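Local coordinates for hydroxyethylphosphonate dioxygenase (Streptomyces albus, PDB 6B9R), which is an iron-dependent dioxygenase that binds 2-hydroxyethylphosphonate and probably cleaves it with molecular oxygen to give hydroxymethylphosphonate, at residues G239-S244 with L296-T301; T251-L256 with D265-L270. All coordinates share one frame; numbering follows the deposited sequence.

Contact 1 of 2, residues G239-S244 with L296-T301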
# COMPACT_ATOMS: atom_id res chain seq x y z
N GLY A 239 13.12 13.12 -14.00
CA GLY A 239 14.17 12.34 -14.62
C GLY A 239 14.49 11.08 -13.84
O GLY A 239 14.74 10.02 -14.43
N ALA A 240 14.47 11.17 -12.51
CA ALA A 240 14.75 10.00 -11.68
C ALA A 240 13.65 8.95 -11.83
O ALA A 240 13.93 7.74 -11.87
CB ALA A 240 14.89 10.40 -10.21
N MET A 241 12.40 9.40 -11.87
CA MET A 241 11.26 8.53 -12.12
C MET A 241 11.40 7.82 -13.46
O MET A 241 11.20 6.60 -13.55
CB MET A 241 9.99 9.38 -12.08
CG MET A 241 8.66 8.64 -12.16
SD MET A 241 8.30 7.81 -10.61
CE MET A 241 8.75 6.18 -11.15
N LEU A 242 11.74 8.56 -14.52
CA LEU A 242 11.96 7.94 -15.82
C LEU A 242 13.09 6.92 -15.76
O LEU A 242 12.95 5.79 -16.24
CB LEU A 242 12.26 9.02 -16.87
CG LEU A 242 12.58 8.50 -18.27
CD1 LEU A 242 11.39 7.73 -18.85
CD2 LEU A 242 12.99 9.66 -19.18
N ARG A 243 14.23 7.29 -15.15
CA ARG A 243 15.32 6.32 -15.01
C ARG A 243 14.85 5.08 -14.25
O ARG A 243 15.24 3.94 -14.58
CB ARG A 243 16.52 6.94 -14.30
CG ARG A 243 17.25 8.03 -15.09
CD ARG A 243 18.61 8.36 -14.48
NE ARG A 243 18.56 8.54 -13.03
CZ ARG A 243 18.33 9.71 -12.43
NH1 ARG A 243 18.09 10.80 -13.15
NH2 ARG A 243 18.32 9.79 -11.11
N SER A 244 14.03 5.27 -13.22
CA SER A 244 13.59 4.14 -12.42
C SER A 244 12.70 3.18 -13.22
O SER A 244 12.83 1.95 -13.09
CB SER A 244 12.86 4.64 -11.17
OG SER A 244 12.48 3.56 -10.34
N LEU A 296 4.80 8.20 -14.67
CA LEU A 296 5.98 9.02 -14.95
C LEU A 296 5.90 10.40 -14.31
O LEU A 296 6.85 11.18 -14.44
CB LEU A 296 6.18 9.16 -16.46
CG LEU A 296 6.40 7.86 -17.25
CD1 LEU A 296 6.57 8.18 -18.75
CD2 LEU A 296 7.61 7.09 -16.74
N LEU A 297 4.79 10.72 -13.64
CA LEU A 297 4.60 11.99 -12.97
C LEU A 297 4.96 11.86 -11.50
O LEU A 297 4.66 10.83 -10.87
CB LEU A 297 3.16 12.48 -13.12
CG LEU A 297 2.71 12.84 -14.53
CD1 LEU A 297 1.29 13.40 -14.47
CD2 LEU A 297 3.66 13.88 -15.13
N VAL A 298 5.60 12.88 -10.94
CA VAL A 298 6.07 12.87 -9.57
C VAL A 298 5.41 14.04 -8.85
O VAL A 298 5.43 15.16 -9.36
CB VAL A 298 7.61 12.99 -9.47
CG1 VAL A 298 8.08 12.80 -8.04
CG2 VAL A 298 8.27 11.97 -10.39
N PRO A 299 4.83 13.84 -7.67
CA PRO A 299 4.23 14.98 -6.97
C PRO A 299 5.30 15.93 -6.50
O PRO A 299 6.44 15.54 -6.22
CB PRO A 299 3.50 14.32 -5.80
CG PRO A 299 4.28 13.09 -5.54
CD PRO A 299 4.71 12.60 -6.90
N HIS A 300 4.94 17.20 -6.46
CA HIS A 300 5.75 18.20 -5.80
C HIS A 300 5.26 18.35 -4.37
O HIS A 300 4.18 17.88 -4.00
CB HIS A 300 5.67 19.54 -6.53
CG HIS A 300 6.18 19.48 -7.94
ND1 HIS A 300 7.48 19.82 -8.26
CD2 HIS A 300 5.58 19.13 -9.10
CE1 HIS A 300 7.65 19.68 -9.56
NE2 HIS A 300 6.52 19.26 -10.09
N THR A 301 6.09 18.95 -3.54
CA THR A 301 5.68 19.28 -2.19
C THR A 301 5.63 20.80 -2.06
O THR A 301 6.27 21.53 -2.82
CB THR A 301 6.63 18.66 -1.17
OG1 THR A 301 6.07 18.78 0.14
CG2 THR A 301 8.00 19.35 -1.23
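In the Cro/C1-type helix-turn-helix domain, Met241 and Leu242 of the first helix, 238-249, meet Leu296 and Val298 of the segment that leaves the domain's helical bundle. The contact is apolar, and no hydrogen bond crosses it. The backbones come nearest at Met241 and Leu296, whose CA atoms are 6.0 Å apart. Met241 makes most of the contact from the helix side. Its CB points at the loop and lies 3.5 Å from Val298 CG2. The next carbon, Met241 CG, stays 3.8 Å from that same methyl. The Met241 chain stands with CG opposite the backbone N (chi1 -173°) and then folds at chi2 (74°). The fold keeps SD near Val298 as well, with Met241 SD 4.2 Å from Val298 CG2. One valine methyl thus lies against three successive atoms of the methionine. The valine presents CG2, the branch beside its own backbone N. Met241 CG also lies 3.9 Å from the carbonyl oxygen Leu296 O, a van der Waals approach. All four touching residues are buried. Leu296 also packs on Leu282, Leu285 and Ala286 of helix 279-288, so it joins two helices of the domain. Val298 also packs on Phe429 of the second subunit, which brings the dimer interface up to this contact. At the other end of the patch the leucines meet through their branch tips: Leu242 CD1 is 4.4 Å from Leu296 CD2.

Contact 2 of 2, residues T251-L256 with D265-L270; sequences TTVTEL and DRVAAL
Val267 of helix 264-271 packs against both Val253 and Leu256 of helix 253-260. These are the two helices of the helix-turn-helix unit, the second and third helices of the Cro/C1-type domain. The closer half of the contact is on the buried side. There Leu256 CD2 sits 3.8 Å from Val267 CG1, and the two side chains run at a slant to each other. Leu256 holds CG opposite its backbone N (chi1 176°), and Val267 places CG1 in the same way (chi1 -178°), so that this methyl is the one that meets the leucine. Leu256 also packs on Met246 of helix 238-249 and on Leu285 of helix 279-288, and so faces the interior of the domain.

The other half is looser and lies nearer solvent. Val253 and Ala268 are both partly exposed. Val253 CG1 is 4.2 Å from Val267 CB, and the two valines pass each other pointing in opposite directions. The same Val253 CG1 is 4.5 Å from Ala268 CB, a marginal touch.

The start of helix 253-260 is fixed separately. Thr252 is its N-cap residue. Thr252 OG1 accepts a bond from Glu255 N at 3.1 Å, with an N-H...O angle of 158°. This satisfies an amide of the first helical turn. On helix 264-271, Arg266 NE forms a salt bridge with Glu281, away from the valines. No hydrogen bond or salt bridge joins the two segments. Their fit therefore rests on the shape and burial of aliphatic groups, while the polar bonds serve the helix start and the surroundings.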
# COMPACT_ATOMS: atom_id res chain seq x y z
N THR A 251 15.18 -1.66 -20.09
CA THR A 251 15.31 -1.10 -21.42
C THR A 251 16.55 -0.20 -21.44
O THR A 251 17.23 -0.03 -20.43
CB THR A 251 14.04 -0.35 -21.83
OG1 THR A 251 14.12 -0.01 -23.22
CG2 THR A 251 13.89 0.93 -21.03
N THR A 252 16.84 0.35 -22.61
CA THR A 252 18.01 1.19 -22.82
C THR A 252 17.53 2.49 -23.47
O THR A 252 16.40 2.58 -23.94
CB THR A 252 19.03 0.50 -23.72
OG1 THR A 252 18.51 0.41 -25.06
CG2 THR A 252 19.31 -0.91 -23.22
N VAL A 253 18.41 3.49 -23.48
CA VAL A 253 18.05 4.77 -24.09
C VAL A 253 17.70 4.59 -25.56
O VAL A 253 16.69 5.14 -26.04
CB VAL A 253 19.19 5.80 -23.91
CG1 VAL A 253 18.97 6.99 -24.84
CG2 VAL A 253 19.23 6.28 -22.48
N THR A 254 18.50 3.83 -26.31
CA THR A 254 18.25 3.70 -27.75
C THR A 254 17.02 2.84 -28.02
O THR A 254 16.29 3.09 -28.99
CB THR A 254 19.48 3.12 -28.47
OG1 THR A 254 19.81 1.83 -27.92
CG2 THR A 254 20.67 4.05 -28.33
N GLU A 255 16.78 1.81 -27.20
CA GLU A 255 15.59 0.99 -27.40
C GLU A 255 14.32 1.77 -27.05
O GLU A 255 13.34 1.75 -27.80
CB GLU A 255 15.68 -0.29 -26.56
CG GLU A 255 14.41 -1.14 -26.56
CD GLU A 255 14.11 -1.77 -27.92
OE1 GLU A 255 15.00 -1.75 -28.80
OE2 GLU A 255 12.99 -2.30 -28.09
N LEU A 256 14.34 2.47 -25.91
CA LEU A 256 13.19 3.30 -25.55
C LEU A 256 12.96 4.39 -26.58
O LEU A 256 11.81 4.71 -26.91
CB LEU A 256 13.40 3.91 -24.16
CG LEU A 256 12.31 4.87 -23.67
CD1 LEU A 256 10.95 4.20 -23.68
CD2 LEU A 256 12.66 5.33 -22.26
N ASP A 265 18.94 11.46 -28.14
CA ASP A 265 19.42 12.64 -27.42
C ASP A 265 18.35 13.17 -26.46
O ASP A 265 18.66 13.57 -25.34
CB ASP A 265 19.82 13.74 -28.40
CG ASP A 265 21.15 13.47 -29.07
OD1 ASP A 265 21.86 12.54 -28.62
OD2 ASP A 265 21.49 14.18 -30.04
N ARG A 266 17.09 13.15 -26.90
CA ARG A 266 16.02 13.67 -26.07
C ARG A 266 15.75 12.75 -24.88
O ARG A 266 15.60 13.23 -23.75
CB ARG A 266 14.75 13.86 -26.90
CG ARG A 266 13.56 14.43 -26.13
CD ARG A 266 13.88 15.78 -25.49
NE ARG A 266 12.68 16.38 -24.90
CZ ARG A 266 12.69 17.31 -23.95
NH1 ARG A 266 13.84 17.77 -23.46
NH2 ARG A 266 11.54 17.79 -23.49
N VAL A 267 15.71 11.43 -25.10
CA VAL A 267 15.49 10.51 -23.98
C VAL A 267 16.60 10.66 -22.95
O VAL A 267 16.35 10.67 -21.74
CB VAL A 267 15.37 9.06 -24.49
CG1 VAL A 267 15.09 8.10 -23.32
CG2 VAL A 267 14.26 8.95 -25.53
N ALA A 268 17.85 10.80 -23.41
CA ALA A 268 18.96 10.98 -22.48
C ALA A 268 18.80 12.27 -21.69
O ALA A 268 18.98 12.28 -20.46
CB ALA A 268 20.29 10.96 -23.23
N ALA A 269 18.45 13.36 -22.37
CA ALA A 269 18.26 14.64 -21.70
C ALA A 269 17.14 14.56 -20.67
O ALA A 269 17.25 15.13 -19.57
CB ALA A 269 17.98 15.72 -22.73
N LEU A 270 16.04 13.87 -20.99
CA LEU A 270 14.96 13.74 -20.02
C LEU A 270 15.38 12.92 -18.81
O LEU A 270 14.85 13.12 -17.71
CB LEU A 270 13.72 13.13 -20.68
CG LEU A 270 13.04 13.99 -21.74
CD1 LEU A 270 11.98 13.20 -22.49
CD2 LEU A 270 12.43 15.24 -21.09

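In the fold
Both contacts belong to the same helix-turn-helix domain, and contact 2 is nested within the chain loop that contact 1 closes. Their centres are about 15 Å apart. Contact 1 is fully buried and joins the first helix to a loop. Contact 2 pairs two helices farther from the centre of the chain and is only partly buried. Both lie against the second subunit, contact 1 through Val298 and contact 2 through the start of helix 253-260. Neither has a polar bond between its segments. A methionine chain against a valine methyl carries the first, whereas valine, leucine and alanine make up the second. The two meet directly: Leu242 CD2 of contact 1 is 3.8 Å from Leu270 CB of contact 2.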